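Local coordinates for protein JamJ (PDB 5DOZ) that is an NADPH-binding enoyl reductase of a polyketide synthase that carries out cyclopropanation, probably on a substrate tethered to acyl carrier protein, at residues A[10-15]-A[23-28]; A[17-22]-A[53-58]. One frame throughout, in Å; residues are numbered along the deposited sequence.

How the contacts relate
Both contacts involve the hairpin of strands 9-13 and 22-26, one in its two strands and the other in the loop that links them. Contact 1 is a surface contact held mainly by four backbone hydrogen bonds, with an indole and a leucine packed on one face of the sheet. Contact 2 is partly buried and brings the loop against the end of helix 48-54; a single backbone bond and a few methyl contacts hold it. The two meet at Ile-13, whose CD1 lies 3.4 Å from Leu-18 O and also packs on Leu-22 CD2. Helix 317-326 touches side chains of both contacts.

Contact 1. Residues A[10-15]-A[23-28]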
loop_
_atom_site.group_PDB
_atom_site.type_symbol
_atom_site.label_atom_id
_atom_site.label_comp_id
_atom_site.label_asym_id
_atom_site.label_seq_id
_atom_site.Cartn_x
_atom_site.Cartn_y
_atom_site.Cartn_z
ATOM N N GLN A 10 20.706 9.073 -3.774
ATOM C CA GLN A 10 19.371 9.304 -3.233
ATOM C C GLN A 10 18.487 10.003 -4.270
ATOM O O GLN A 10 18.956 10.871 -5.010
ATOM C CB GLN A 10 19.463 10.152 -1.965
ATOM C CG GLN A 10 18.136 10.402 -1.269
ATOM C CD GLN A 10 18.318 10.945 0.132
ATOM O OE1 GLN A 10 18.311 12.155 0.344
ATOM N NE2 GLN A 10 18.495 10.048 1.098
ATOM N N LEU A 11 17.214 9.619 -4.325
ATOM C CA LEU A 11 16.284 10.252 -5.253
ATOM C C LEU A 11 15.768 11.568 -4.691
ATOM O O LEU A 11 15.263 11.629 -3.560
ATOM C CB LEU A 11 15.126 9.318 -5.607
ATOM C CG LEU A 11 14.209 9.738 -6.758
ATOM C CD1 LEU A 11 14.955 9.727 -8.093
ATOM C CD2 LEU A 11 12.985 8.830 -6.799
ATOM N N LYS A 12 15.909 12.619 -5.493
ATOM C CA LYS A 12 15.521 13.967 -5.099
ATOM C C LYS A 12 14.820 14.677 -6.255
ATOM O O LYS A 12 14.911 14.257 -7.410
ATOM C CB LYS A 12 16.751 14.783 -4.657
ATOM C CG LYS A 12 17.567 14.188 -3.507
ATOM C CD LYS A 12 16.831 14.231 -2.175
ATOM C CE LYS A 12 16.899 15.607 -1.530
ATOM N NZ LYS A 12 15.965 15.690 -0.372
ATOM N N ILE A 13 14.122 15.758 -5.936
ATOM C CA ILE A 13 13.510 16.602 -6.956
ATOM C C ILE A 13 13.780 18.062 -6.586
ATOM O O ILE A 13 13.554 18.468 -5.448
ATOM C CB ILE A 13 12.005 16.253 -7.160
ATOM C CG1 ILE A 13 11.533 16.650 -8.563
ATOM C CG2 ILE A 13 11.123 16.834 -6.059
ATOM C CD1 ILE A 13 10.316 15.875 -9.035
ATOM N N ALA A 14 14.306 18.833 -7.533
ATOM C CA ALA A 14 14.731 20.212 -7.253
ATOM C C ALA A 14 13.568 21.211 -7.263
ATOM O O ALA A 14 13.724 22.361 -6.841
ATOM C CB ALA A 14 15.827 20.644 -8.220
ATOM N N SER A 15 12.416 20.762 -7.757
ATOM C CA SER A 15 11.179 21.540 -7.738
ATOM C C SER A 15 9.981 20.634 -8.018
ATOM O O SER A 15 10.099 19.642 -8.733
ATOM C CB SER A 15 11.230 22.671 -8.766
ATOM O OG SER A 15 11.352 22.153 -10.077
ATOM N N THR A 23 15.860 13.129 -9.913
ATOM C CA THR A 23 17.293 12.986 -10.102
ATOM C C THR A 23 17.917 12.190 -8.959
ATOM O O THR A 23 17.535 12.348 -7.799
ATOM C CB THR A 23 17.971 14.375 -10.210
ATOM O OG1 THR A 23 17.263 15.191 -11.161
ATOM C CG2 THR A 23 19.436 14.256 -10.641
ATOM N N TRP A 24 18.870 11.327 -9.304
ATOM C CA TRP A 24 19.695 10.643 -8.316
ATOM C C TRP A 24 20.878 11.534 -7.940
ATOM O O TRP A 24 21.759 11.798 -8.761
ATOM C CB TRP A 24 20.173 9.290 -8.848
ATOM C CG TRP A 24 19.057 8.303 -9.061
ATOM C CD1 TRP A 24 18.455 7.989 -10.249
ATOM C CD2 TRP A 24 18.404 7.509 -8.059
ATOM N NE1 TRP A 24 17.471 7.049 -10.048
ATOM C CE2 TRP A 24 17.416 6.737 -8.715
ATOM C CE3 TRP A 24 18.556 7.373 -6.672
ATOM C CZ2 TRP A 24 16.586 5.838 -8.032
ATOM C CZ3 TRP A 24 17.725 6.479 -5.990
ATOM C CH2 TRP A 24 16.755 5.726 -6.673
ATOM N N VAL A 25 20.869 12.016 -6.703
ATOM C CA VAL A 25 21.912 12.899 -6.187
ATOM C C VAL A 25 22.804 12.121 -5.212
ATOM O O VAL A 25 22.360 11.148 -4.594
ATOM C CB VAL A 25 21.299 14.144 -5.490
ATOM C CG1 VAL A 25 22.382 15.082 -4.968
ATOM C CG2 VAL A 25 20.377 14.898 -6.440
ATOM N N SER A 26 24.059 12.550 -5.090
ATOM C CA SER A 26 25.023 11.944 -4.168
ATOM C C SER A 26 24.451 11.771 -2.763
ATOM O O SER A 26 23.798 12.672 -2.235
ATOM C CB SER A 26 26.300 12.787 -4.116
ATOM O OG SER A 26 27.202 12.288 -3.143
ATOM N N LEU A 27 24.692 10.602 -2.171
ATOM C CA LEU A 27 24.240 10.311 -0.810
ATOM C C LEU A 27 25.438 10.067 0.089
ATOM O O LEU A 27 26.231 9.159 -0.161
ATOM C CB LEU A 27 23.302 9.096 -0.787
ATOM C CG LEU A 27 22.915 8.468 0.562
ATOM C CD1 LEU A 27 21.955 9.353 1.346
ATOM C CD2 LEU A 27 22.316 7.083 0.350
ATOM N N GLU A 28 25.572 10.880 1.132
ATOM C CA GLU A 28 26.687 10.716 2.057
ATOM C C GLU A 28 26.444 9.589 3.054
ATOM O O GLU A 28 25.314 9.372 3.508
ATOM C CB GLU A 28 27.064 12.029 2.759
ATOM C CG GLU A 28 25.908 12.889 3.248
ATOM C CD GLU A 28 26.250 14.373 3.261
ATOM O OE1 GLU A 28 27.422 14.725 3.003
ATOM O OE2 GLU A 28 25.344 15.193 3.527
#
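Gln-10 N donates to Val-25 O at 2.8 Å, and Val-25 N returns the bond to Gln-10 O, closing one hydrogen-bonded pair of an antiparallel beta hairpin. Lys-12 and Thr-23 form the next such pair, with Lys-12 N on Thr-23 O at 2.8 Å. Between them, Leu-11 and Trp-24 make a non-hydrogen-bonded pair with their side chains on the same face. Leu-11 lies over one face of the indole: its CB is 4.0 Å from the centroid of the six-membered ring, a CH-pi contact, and CD1 stands over the same indole. Trp-24 NE1 bonds to Asn-314 O, which should limit the ring's rotation, and Ile-317 touches both side chains. Without the indole, as with an alanine here, Leu-11 would probably lose its aromatic cover and Asn-314 O this donor. On the other face, Lys-12 CB rests on Val-25 CG2 at 4.0 Å; bends at chi2 and chi3 then carry the amine away from Val-25 to the carbonyls of Asp-72 and Leu-74. With CG anti to the backbone N (chi1 -177°), Gln-10 crosses Leu-27 at about a right angle; its NE2, hydrogen-bonded to Ser-110 OG, lies 3.5 Å from Leu-27 CD1.

Contact 2. Residues A[17-22]-A[53-58]; sequences GLLKNL and NALGML
Leu-55, Ala-54 and Gly-17 carry this contact, in which the hairpin loop 17-22 meets the C-terminal end of helix 48-54. Gly-17 N donates to Ala-54 O at 3.1 Å, in the carbonyl plane and on a lone pair, with a somewhat bent N-H...O angle of 148°. The helix ends here in a Schellman motif, with Gly-56 at positive phi, and the loop supplies a donor to a carbonyl of the last turn. Gly-17 also has positive phi (104°), where a beta carbon would be jammed against the carbonyl oxygen of the preceding residue. In Leu-55, CG beside the backbone N (chi1 -60°) and an extended chi2 together put CD2 alongside the Gly-17 peptide, 3.4 Å from Gly-17 O. That methyl also meets Leu-19 CD2 at 4.0 Å. From the loop, Leu-19 CD2 reaches Ala-54 CB at 3.6 Å, so this one branch touches both Ala-54 and Leu-55. Helix 317-326 borders the methyl cluster, with Gln-325 touching both Leu-19 and Leu-55 and Arg-322 touching Leu-19, while Leu-22 packs on Leu-11 of strand 9-13.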
loop_
_atom_site.group_PDB
_atom_site.type_symbol
_atom_site.label_atom_id
_atom_site.label_comp_id
_atom_site.label_asym_id
_atom_site.label_seq_id
_atom_site.Cartn_x
_atom_site.Cartn_y
_atom_site.Cartn_z
ATOM N N GLY A 17 6.032 19.399 -9.283
ATOM C CA GLY A 17 5.129 19.554 -10.433
ATOM C C GLY A 17 5.369 18.742 -11.692
ATOM O O GLY A 17 4.433 18.517 -12.464
ATOM N N LEU A 18 6.611 18.314 -11.916
ATOM C CA LEU A 18 6.981 17.566 -13.128
ATOM C C LEU A 18 7.884 16.372 -12.800
ATOM O O LEU A 18 8.860 16.515 -12.060
ATOM C CB LEU A 18 7.683 18.486 -14.138
ATOM C CG LEU A 18 6.946 19.728 -14.661
ATOM C CD1 LEU A 18 7.931 20.848 -14.971
ATOM C CD2 LEU A 18 6.080 19.410 -15.875
ATOM N N LEU A 19 7.564 15.204 -13.357
ATOM C CA LEU A 19 8.303 13.969 -13.051
ATOM C C LEU A 19 9.699 13.940 -13.660
ATOM O O LEU A 19 10.587 13.248 -13.161
ATOM C CB LEU A 19 7.513 12.728 -13.492
ATOM C CG LEU A 19 6.110 12.487 -12.915
ATOM C CD1 LEU A 19 5.584 11.134 -13.363
ATOM C CD2 LEU A 19 6.091 12.585 -11.399
ATOM N N LYS A 20 9.881 14.710 -14.732
ATOM C CA LYS A 20 11.142 14.792 -15.469
ATOM C C LYS A 20 12.344 15.137 -14.582
ATOM O O LYS A 20 13.464 14.683 -14.841
ATOM C CB LYS A 20 11.011 15.827 -16.595
ATOM C CG LYS A 20 12.186 15.870 -17.557
ATOM C CD LYS A 20 12.097 17.057 -18.504
ATOM C CE LYS A 20 13.455 17.318 -19.139
ATOM N NZ LYS A 20 13.382 18.282 -20.268
ATOM N N ASN A 21 12.102 15.927 -13.537
ATOM C CA ASN A 21 13.172 16.436 -12.681
ATOM C C ASN A 21 13.556 15.527 -11.511
ATOM O O ASN A 21 14.238 15.969 -10.580
ATOM C CB ASN A 21 12.829 17.844 -12.181
ATOM C CG ASN A 21 12.646 18.834 -13.315
ATOM O OD1 ASN A 21 13.577 19.100 -14.077
ATOM N ND2 ASN A 21 11.440 19.380 -13.435
ATOM N N LEU A 22 13.115 14.270 -11.559
ATOM C CA LEU A 22 13.541 13.254 -10.598
ATOM C C LEU A 22 14.990 12.875 -10.885
ATOM O O LEU A 22 15.308 12.371 -11.965
ATOM C CB LEU A 22 12.637 12.017 -10.660
ATOM C CG LEU A 22 11.238 12.134 -10.040
ATOM C CD1 LEU A 22 10.320 11.036 -10.558
ATOM C CD2 LEU A 22 11.298 12.131 -8.519
ATOM N N ASN A 53 3.693 13.338 -4.148
ATOM C CA ASN A 53 4.817 14.160 -3.684
ATOM C C ASN A 53 5.635 14.762 -4.821
ATOM O O ASN A 53 6.051 15.920 -4.751
ATOM C CB ASN A 53 5.736 13.355 -2.763
ATOM C CG ASN A 53 5.195 13.241 -1.354
ATOM O OD1 ASN A 53 4.515 14.142 -0.861
ATOM N ND2 ASN A 53 5.496 12.129 -0.693
ATOM N N ALA A 54 5.869 13.966 -5.863
ATOM C CA ALA A 54 6.631 14.417 -7.019
ATOM C C ALA A 54 5.922 15.573 -7.737
ATOM O O ALA A 54 6.573 16.473 -8.264
ATOM C CB ALA A 54 6.888 13.259 -7.967
ATOM N N LEU A 55 4.590 15.546 -7.731
ATOM C CA LEU A 55 3.783 16.615 -8.321
ATOM C C LEU A 55 3.491 17.729 -7.314
ATOM O O LEU A 55 2.907 18.755 -7.664
ATOM C CB LEU A 55 2.483 16.054 -8.910
ATOM C CG LEU A 55 2.626 15.003 -10.018
ATOM C CD1 LEU A 55 1.258 14.523 -10.488
ATOM C CD2 LEU A 55 3.445 15.533 -11.191
ATOM N N GLY A 56 3.906 17.516 -6.067
ATOM C CA GLY A 56 3.786 18.512 -5.007
ATOM C C GLY A 56 2.369 18.707 -4.518
ATOM O O GLY A 56 1.889 19.836 -4.422
ATOM N N MET A 57 1.707 17.604 -4.185
ATOM C CA MET A 57 0.289 17.639 -3.839
ATOM C C MET A 57 0.001 17.243 -2.392
ATOM O O MET A 57 -1.156 17.068 -2.010
ATOM C CB MET A 57 -0.509 16.774 -4.817
ATOM C CG MET A 57 -0.534 17.341 -6.228
ATOM S SD MET A 57 -1.274 16.214 -7.423
ATOM C CE MET A 57 -1.603 17.354 -8.768
ATOM N N LEU A 58 1.057 17.111 -1.595
ATOM C CA LEU A 58 0.920 16.847 -0.162
ATOM C C LEU A 58 1.776 17.814 0.655
ATOM O O LEU A 58 2.261 17.472 1.734
ATOM C CB LEU A 58 1.286 15.393 0.161
ATOM C CG LEU A 58 0.330 14.289 -0.303
ATOM C CD1 LEU A 58 1.019 12.930 -0.255
ATOM C CD2 LEU A 58 -0.949 14.281 0.524
#